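Local coordinates for dual specificity protein phosphatase 18 (Homo sapiens, PDB 2ESB) that dephosphorylates phosphotyrosine and, less readily, phosphothreonine in MAP kinase peptides, as a member of the dual-specificity protein tyrosine phosphatase family, at residues G19-T24 against S136-I141; S77-F82 against S145-Q150; A124-D129 against K161-M166. All blocks are in the same frame, centred on the assembly; numbering follows the deposited sequence.

How the contacts relate
A single-domain phosphatase is tied together by contacts between pieces far apart in sequence, and the three described here interleave along the chain: their first segments come in the order of contacts 1, 2 and 3, and their second segments follow likewise. Contacts 1 and 3 use the two ends of helix 127-137, their centres about 19 Å apart. Contact 2 lies across the chain's centre from contact 1 and involves the first turns of helix 145-159. Contacts 2 and 3, with centres about 15 Å apart, touch through Met166 and Trp148. Together they join the edge strand 21-24, the loop 77-82, helices 127-137 and 145-159 and the loop that follows the latter into one α/β unit.

Contact 1 (G19-T24 against S136-I141)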
# COMPACT_ATOMS: atom_id res chain seq x y z
N GLY A 19 -6.25 -14.18 1.03
CA GLY A 19 -6.12 -14.13 -0.42
C GLY A 19 -5.50 -12.83 -0.89
O GLY A 19 -5.11 -11.98 -0.09
N LEU A 20 -5.41 -12.66 -2.20
CA LEU A 20 -4.84 -11.45 -2.78
C LEU A 20 -5.95 -10.51 -3.24
O LEU A 20 -6.83 -10.90 -4.00
CB LEU A 20 -3.97 -11.80 -3.98
CG LEU A 20 -2.48 -12.09 -3.77
CD1 LEU A 20 -2.26 -13.01 -2.59
CD2 LEU A 20 -1.92 -12.69 -5.05
N SER A 21 -5.90 -9.28 -2.76
CA SER A 21 -6.88 -8.28 -3.16
C SER A 21 -6.30 -7.53 -4.36
O SER A 21 -5.31 -6.81 -4.25
CB SER A 21 -7.14 -7.29 -2.02
OG SER A 21 -7.58 -7.97 -0.85
N GLN A 22 -6.91 -7.70 -5.53
CA GLN A 22 -6.40 -7.02 -6.71
C GLN A 22 -6.81 -5.55 -6.70
O GLN A 22 -7.98 -5.22 -6.52
CB GLN A 22 -6.90 -7.70 -7.98
CG GLN A 22 -6.31 -7.05 -9.24
CD GLN A 22 -6.46 -7.90 -10.49
OE1 GLN A 22 -7.36 -8.71 -10.61
NE2 GLN A 22 -5.57 -7.68 -11.45
N ILE A 23 -5.84 -4.65 -6.88
CA ILE A 23 -6.14 -3.23 -6.88
C ILE A 23 -6.17 -2.66 -8.30
O ILE A 23 -7.04 -1.87 -8.63
CB ILE A 23 -5.13 -2.43 -6.04
CG1 ILE A 23 -4.92 -3.10 -4.67
CG2 ILE A 23 -5.62 -0.99 -5.86
CD1 ILE A 23 -6.20 -3.38 -3.89
N THR A 24 -5.20 -3.06 -9.12
CA THR A 24 -5.15 -2.60 -10.51
C THR A 24 -4.77 -3.81 -11.34
O THR A 24 -4.64 -4.91 -10.81
CB THR A 24 -4.08 -1.52 -10.73
OG1 THR A 24 -2.79 -2.12 -10.65
CG2 THR A 24 -4.21 -0.39 -9.68
N SER A 136 -12.75 -0.43 -1.56
CA SER A 136 -13.70 -1.26 -2.31
C SER A 136 -13.03 -2.57 -2.69
O SER A 136 -13.67 -3.62 -2.69
CB SER A 136 -14.17 -0.55 -3.59
OG SER A 136 -14.89 0.62 -3.28
N CYS A 137 -11.74 -2.52 -3.01
CA CYS A 137 -11.02 -3.74 -3.38
C CYS A 137 -10.66 -4.59 -2.17
O CYS A 137 -10.65 -5.82 -2.25
CB CYS A 137 -9.73 -3.43 -4.12
SG CYS A 137 -9.91 -2.53 -5.65
N ARG A 138 -10.35 -3.93 -1.05
CA ARG A 138 -9.97 -4.65 0.16
C ARG A 138 -10.56 -3.89 1.35
O ARG A 138 -9.92 -3.02 1.92
CB ARG A 138 -8.44 -4.70 0.28
CG ARG A 138 -7.91 -5.59 1.40
CD ARG A 138 -6.38 -5.58 1.43
NE ARG A 138 -5.84 -6.36 2.55
CZ ARG A 138 -5.82 -7.69 2.59
NH1 ARG A 138 -6.30 -8.40 1.59
NH2 ARG A 138 -5.30 -8.31 3.65
N PRO A 139 -11.79 -4.25 1.74
CA PRO A 139 -12.55 -3.65 2.84
C PRO A 139 -11.83 -3.37 4.15
O PRO A 139 -12.08 -2.35 4.79
CB PRO A 139 -13.70 -4.64 3.03
CG PRO A 139 -13.95 -5.13 1.65
CD PRO A 139 -12.54 -5.37 1.14
N ILE A 140 -10.92 -4.26 4.55
CA ILE A 140 -10.24 -4.06 5.82
C ILE A 140 -9.09 -3.06 5.88
O ILE A 140 -8.52 -2.88 6.95
CB ILE A 140 -9.71 -5.39 6.38
CG1 ILE A 140 -8.64 -5.95 5.45
CG2 ILE A 140 -10.86 -6.39 6.56
CD1 ILE A 140 -8.01 -7.24 5.94
N ILE A 141 -8.73 -2.41 4.77
CA ILE A 141 -7.61 -1.47 4.85
C ILE A 141 -7.89 -0.33 5.81
O ILE A 141 -9.01 0.20 5.87
CB ILE A 141 -7.21 -0.87 3.47
CG1 ILE A 141 -8.37 -0.08 2.87
CG2 ILE A 141 -6.79 -2.00 2.52
CD1 ILE A 141 -7.93 1.09 2.05
O HOH W 1 -4.98 -11.32 2.44
O HOH W 2 -10.23 -8.28 -0.98
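Cys137, in the last turn of helix 127-137, faces the edge strand 21-24 and meets it with both atoms of its side chain. Its CB touches the CD1 methyl of Ile23 at 3.5 Å, while SG, set beside the backbone N, comes to 3.4 Å from Gln22 O. The backbone carbonyl of Cys137 turns to a bridging water, which donates to Cys137 O over 2.8 Å and is also hydrogen-bonded to Ser21 OG at 2.7 Å.

Arg138 leaves the helix and sends its side chain along Ser21. With CG anti to the backbone N (chi1 -172°) and the chain extended as far as NE, the aliphatic part runs beside the serine, Arg138 CG lying 3.3 Å from Ser21 OG. The guanidinium then bends round to the same hydroxyl: Arg138 NH1 donates to Ser21 OG at 2.8 Å, with an N-H...O angle of 151° and the oxygen only 2° from the guanidinium plane. A second water accepts from Arg138 NH2 at 3.3 Å and donates to Gly19 O. NE and NH2 also bond the carbonyls of Gly107 and Ala106, close after the predicted catalytic Cys104, so the arginine links the edge strand to the phosphate-binding loop of this family. From Arg138 to Ile141 the chain makes a type I beta turn.

Strand 21-24 pairs antiparallel with strand 27-30, on whose Ile29 both Ile23 and Arg138 rest, while Ile23 also packs on Cys115 and Leu119 of helix 110-122. The contact thus sets the C-terminal end of helix 127-137 beside the edge strand.

Contact 2 (S77-F82 against S145-Q150)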
# COMPACT_ATOMS: atom_id res chain seq x y z
N SER A 77 6.67 5.93 12.17
CA SER A 77 7.46 5.36 11.09
C SER A 77 7.38 6.21 9.82
O SER A 77 6.29 6.56 9.36
CB SER A 77 7.00 3.93 10.79
OG SER A 77 7.28 3.09 11.89
N ARG A 78 8.54 6.53 9.25
CA ARG A 78 8.60 7.34 8.05
C ARG A 78 8.34 6.57 6.75
O ARG A 78 9.21 6.51 5.88
CB ARG A 78 9.97 8.03 7.96
CG ARG A 78 10.27 8.96 9.13
CD ARG A 78 11.65 9.59 8.97
NE ARG A 78 11.75 10.38 7.74
CZ ARG A 78 10.98 11.43 7.47
NH1 ARG A 78 10.05 11.82 8.34
NH2 ARG A 78 11.12 12.09 6.32
N LEU A 79 7.15 6.00 6.61
CA LEU A 79 6.81 5.27 5.40
C LEU A 79 6.89 6.23 4.23
O LEU A 79 7.20 5.83 3.11
CB LEU A 79 5.39 4.71 5.47
CG LEU A 79 5.15 3.21 5.29
CD1 LEU A 79 3.67 3.02 5.01
CD2 LEU A 79 5.99 2.63 4.16
N CYS A 80 6.61 7.50 4.51
CA CYS A 80 6.65 8.55 3.49
C CYS A 80 7.95 8.58 2.69
O CYS A 80 7.93 8.94 1.51
CB CYS A 80 6.40 9.92 4.12
SG CYS A 80 7.53 10.34 5.46
N ASP A 81 9.07 8.19 3.30
CA ASP A 81 10.34 8.19 2.55
C ASP A 81 10.32 7.19 1.41
O ASP A 81 11.13 7.25 0.49
CB ASP A 81 11.53 7.90 3.46
CG ASP A 81 11.69 8.94 4.55
OD1 ASP A 81 11.24 10.09 4.35
OD2 ASP A 81 12.28 8.61 5.60
N PHE A 82 9.37 6.26 1.45
CA PHE A 82 9.28 5.26 0.39
C PHE A 82 8.15 5.49 -0.61
O PHE A 82 8.05 4.75 -1.58
CB PHE A 82 9.15 3.86 1.00
CG PHE A 82 10.34 3.44 1.79
CD1 PHE A 82 10.44 3.75 3.14
CD2 PHE A 82 11.39 2.75 1.18
CE1 PHE A 82 11.56 3.37 3.88
CE2 PHE A 82 12.52 2.37 1.91
CZ PHE A 82 12.60 2.68 3.26
N SER A 145 -3.15 6.58 11.82
CA SER A 145 -3.23 8.03 11.67
C SER A 145 -1.96 8.75 11.22
O SER A 145 -2.03 9.78 10.54
CB SER A 145 -3.76 8.66 12.97
OG SER A 145 -5.14 8.36 13.13
N GLY A 146 -0.80 8.24 11.61
CA GLY A 146 0.44 8.87 11.18
C GLY A 146 0.62 8.72 9.68
O GLY A 146 1.10 9.62 8.99
N PHE A 147 0.25 7.56 9.15
CA PHE A 147 0.38 7.33 7.71
C PHE A 147 -0.61 8.25 6.98
O PHE A 147 -0.32 8.73 5.88
CB PHE A 147 0.10 5.85 7.38
CG PHE A 147 1.16 4.90 7.90
CD1 PHE A 147 0.93 3.52 7.90
CD2 PHE A 147 2.38 5.37 8.38
CE1 PHE A 147 1.90 2.63 8.37
CE2 PHE A 147 3.36 4.49 8.85
CZ PHE A 147 3.12 3.12 8.84
N TRP A 148 -1.76 8.51 7.58
CA TRP A 148 -2.73 9.40 6.95
C TRP A 148 -2.13 10.81 6.83
O TRP A 148 -2.23 11.45 5.78
CB TRP A 148 -4.04 9.44 7.74
CG TRP A 148 -4.97 8.33 7.34
CD1 TRP A 148 -5.30 7.23 8.07
CD2 TRP A 148 -5.65 8.21 6.09
NE1 TRP A 148 -6.15 6.42 7.34
CE2 TRP A 148 -6.38 7.00 6.12
CE3 TRP A 148 -5.72 9.01 4.93
CZ2 TRP A 148 -7.17 6.56 5.05
CZ3 TRP A 148 -6.51 8.57 3.86
CH2 TRP A 148 -7.22 7.36 3.93
N GLU A 149 -1.50 11.29 7.90
CA GLU A 149 -0.87 12.61 7.86
C GLU A 149 0.19 12.64 6.75
O GLU A 149 0.35 13.63 6.03
CB GLU A 149 -0.20 12.93 9.20
CG GLU A 149 -1.14 13.23 10.35
CD GLU A 149 -0.46 13.12 11.70
OE1 GLU A 149 0.72 13.55 11.81
OE2 GLU A 149 -1.08 12.62 12.66
N GLN A 150 0.94 11.54 6.63
CA GLN A 150 1.97 11.45 5.60
C GLN A 150 1.36 11.45 4.21
O GLN A 150 1.88 12.08 3.28
CB GLN A 150 2.82 10.20 5.82
CG GLN A 150 3.80 10.34 6.99
CD GLN A 150 4.42 9.02 7.40
OE1 GLN A 150 4.85 8.25 6.55
NE2 GLN A 150 4.46 8.76 8.70
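Gln150 grips the loop 77-82 with both ends of its amide. CG lies anti to the carbonyl carbon (chi1 -75°), and the chain stretches on beyond CG, carrying the amide from the first turns of helix 145-159 to the backbone of the loop. There Gln150 NE2 donates to Ser77 O over 2.9 Å, at 157° and near the amide plane, while Gln150 OE1 accepts from Cys80 N at 2.8 Å. Leu79 N also comes within 3.2 Å of Gln150 OE1, but its angle is too poor for a bond.

The side chain of Cys80 folds back over the same amide. Its SG sits between the backbone N and the carbonyl carbon (chi1 55°), which brings it to 3.9 Å from Gln150 CD, and Cys80 CB lies 3.3 Å from Gln150 OE1.

One turn earlier in the helix, Phe147 offers a face and an edge to the loop. The methyl Leu79 CD1 stands over the centre of the ring, 3.8 Å from the centroid and almost on the ring normal, a CH-π contact. At the rim, Ser77 O lies near the ring plane, 3.6 Å from Phe147 CE2. Ala113 of helix 110-122 touches both Leu79 and Phe147. Phe147 also touches Arg110, of the family's phosphate-binding signature loop, and its side chain lies about 8 Å from that of the predicted nucleophile Cys104.

Two backbone groups of the loop between strand 65-68 and helix 83-95 thus receive their partners from one amide. The pattern is consistent with one amide orientation, which ties Ser77 and Cys80 to the helix.

Contact 3 (A124-D129 against K161-M166); sequences AMSLLD and KNTVHM
Thr163 presses its side chain against the start of helix 127-137, and each of its atoms finds a place there. CB lies 3.8 Å from Leu128 CB. From it the methyl CG2 reaches Ser126 CB at 3.7 Å. The hydroxyl, held between the backbone N and the carbonyl carbon (chi1 54°), is turned to the helix end, where Thr163 OG1 accepts from Leu128 N over 3.1 Å at a nearly straight 161°. Glu155 of helix 145-159 is hydrogen-bonded to the same hydroxyl and to Leu127 N.

Ser126 is the N-cap of this helix: its OG accepts from Asp129 N at 2.9 Å, so first-turn N-H groups are met both by the residue that caps the helix and by the loop that follows helix 145-159. A valine in place of Thr163 would probably leave Leu128 N without its acceptor and deprive Glu155 of one hydrogen-bonding partner.

Next along the loop, the CG2 methyl of Val164 sits 3.8 Å from Leu127 CG, the two side chains crossing at about a right angle, and approaches the backbone N of Leu128 at 3.7 Å. Leu127 also touches Ile152 of helix 145-159, and Val164 touches Ile177.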
# COMPACT_ATOMS: atom_id res chain seq x y z
N ALA A 124 -3.62 9.21 -11.28
CA ALA A 124 -4.19 10.55 -11.14
C ALA A 124 -5.45 10.57 -10.27
O ALA A 124 -6.49 11.12 -10.66
CB ALA A 124 -4.51 11.11 -12.53
N MET A 125 -5.35 9.98 -9.09
CA MET A 125 -6.48 9.94 -8.17
C MET A 125 -6.24 10.79 -6.94
O MET A 125 -5.11 10.87 -6.45
CB MET A 125 -6.77 8.50 -7.73
CG MET A 125 -7.31 7.61 -8.85
SD MET A 125 -7.43 5.87 -8.36
CE MET A 125 -9.08 5.80 -7.77
N SER A 126 -7.29 11.44 -6.45
CA SER A 126 -7.16 12.23 -5.23
C SER A 126 -6.98 11.20 -4.11
O SER A 126 -7.30 10.02 -4.31
CB SER A 126 -8.45 13.02 -4.98
OG SER A 126 -9.52 12.11 -4.80
N LEU A 127 -6.47 11.63 -2.96
CA LEU A 127 -6.29 10.71 -1.84
C LEU A 127 -7.64 10.10 -1.51
O LEU A 127 -7.75 8.90 -1.26
CB LEU A 127 -5.72 11.44 -0.61
CG LEU A 127 -5.48 10.58 0.65
CD1 LEU A 127 -4.62 9.35 0.31
CD2 LEU A 127 -4.79 11.43 1.74
N LEU A 128 -8.69 10.92 -1.52
CA LEU A 128 -10.03 10.42 -1.22
C LEU A 128 -10.46 9.33 -2.21
O LEU A 128 -10.95 8.26 -1.80
CB LEU A 128 -11.05 11.57 -1.25
CG LEU A 128 -12.52 11.21 -1.02
CD1 LEU A 128 -12.68 10.58 0.36
CD2 LEU A 128 -13.39 12.45 -1.13
N ASP A 129 -10.29 9.59 -3.50
CA ASP A 129 -10.69 8.60 -4.51
C ASP A 129 -9.81 7.36 -4.46
O ASP A 129 -10.29 6.24 -4.67
CB ASP A 129 -10.68 9.20 -5.92
CG ASP A 129 -11.82 10.20 -6.15
OD1 ASP A 129 -12.78 10.22 -5.35
OD2 ASP A 129 -11.77 10.96 -7.14
N LYS A 161 -3.33 20.49 -3.32
CA LYS A 161 -4.66 20.55 -2.71
C LYS A 161 -4.95 19.24 -1.99
O LYS A 161 -4.42 18.19 -2.37
CB LYS A 161 -5.70 20.79 -3.82
CG LYS A 161 -7.09 20.31 -3.50
CD LYS A 161 -7.92 20.20 -4.77
CE LYS A 161 -9.26 19.54 -4.50
NZ LYS A 161 -10.05 19.35 -5.74
N ASN A 162 -5.80 19.29 -0.96
CA ASN A 162 -6.14 18.08 -0.21
C ASN A 162 -7.62 17.73 -0.30
O ASN A 162 -8.47 18.60 -0.41
CB ASN A 162 -5.77 18.24 1.27
CG ASN A 162 -4.30 18.10 1.52
OD1 ASN A 162 -3.68 18.95 2.16
ND2 ASN A 162 -3.71 17.01 1.02
N THR A 163 -7.92 16.43 -0.24
CA THR A 163 -9.29 15.95 -0.31
C THR A 163 -9.63 15.16 0.95
O THR A 163 -10.76 14.72 1.13
CB THR A 163 -9.50 15.06 -1.54
OG1 THR A 163 -8.53 14.01 -1.55
CG2 THR A 163 -9.37 15.89 -2.82
N VAL A 164 -8.62 14.97 1.80
CA VAL A 164 -8.79 14.28 3.08
C VAL A 164 -8.07 15.18 4.11
O VAL A 164 -7.00 15.72 3.82
CB VAL A 164 -8.13 12.88 3.06
CG1 VAL A 164 -8.30 12.21 4.41
CG2 VAL A 164 -8.78 12.02 1.97
N HIS A 165 -8.67 15.35 5.28
CA HIS A 165 -8.08 16.20 6.32
C HIS A 165 -8.16 15.52 7.68
O HIS A 165 -9.16 14.88 7.99
CB HIS A 165 -8.82 17.53 6.41
CG HIS A 165 -9.15 18.13 5.08
ND1 HIS A 165 -10.12 17.62 4.25
CD2 HIS A 165 -8.61 19.19 4.42
CE1 HIS A 165 -10.17 18.33 3.13
NE2 HIS A 165 -9.26 19.29 3.21
N MET A 166 -7.12 15.68 8.50
CA MET A 166 -7.10 15.10 9.84
C MET A 166 -7.99 15.96 10.76
O MET A 166 -7.93 17.19 10.70
CB MET A 166 -5.67 15.09 10.39
CG MET A 166 -4.67 14.26 9.56
SD MET A 166 -5.25 12.56 9.35
CE MET A 166 -4.95 11.88 11.00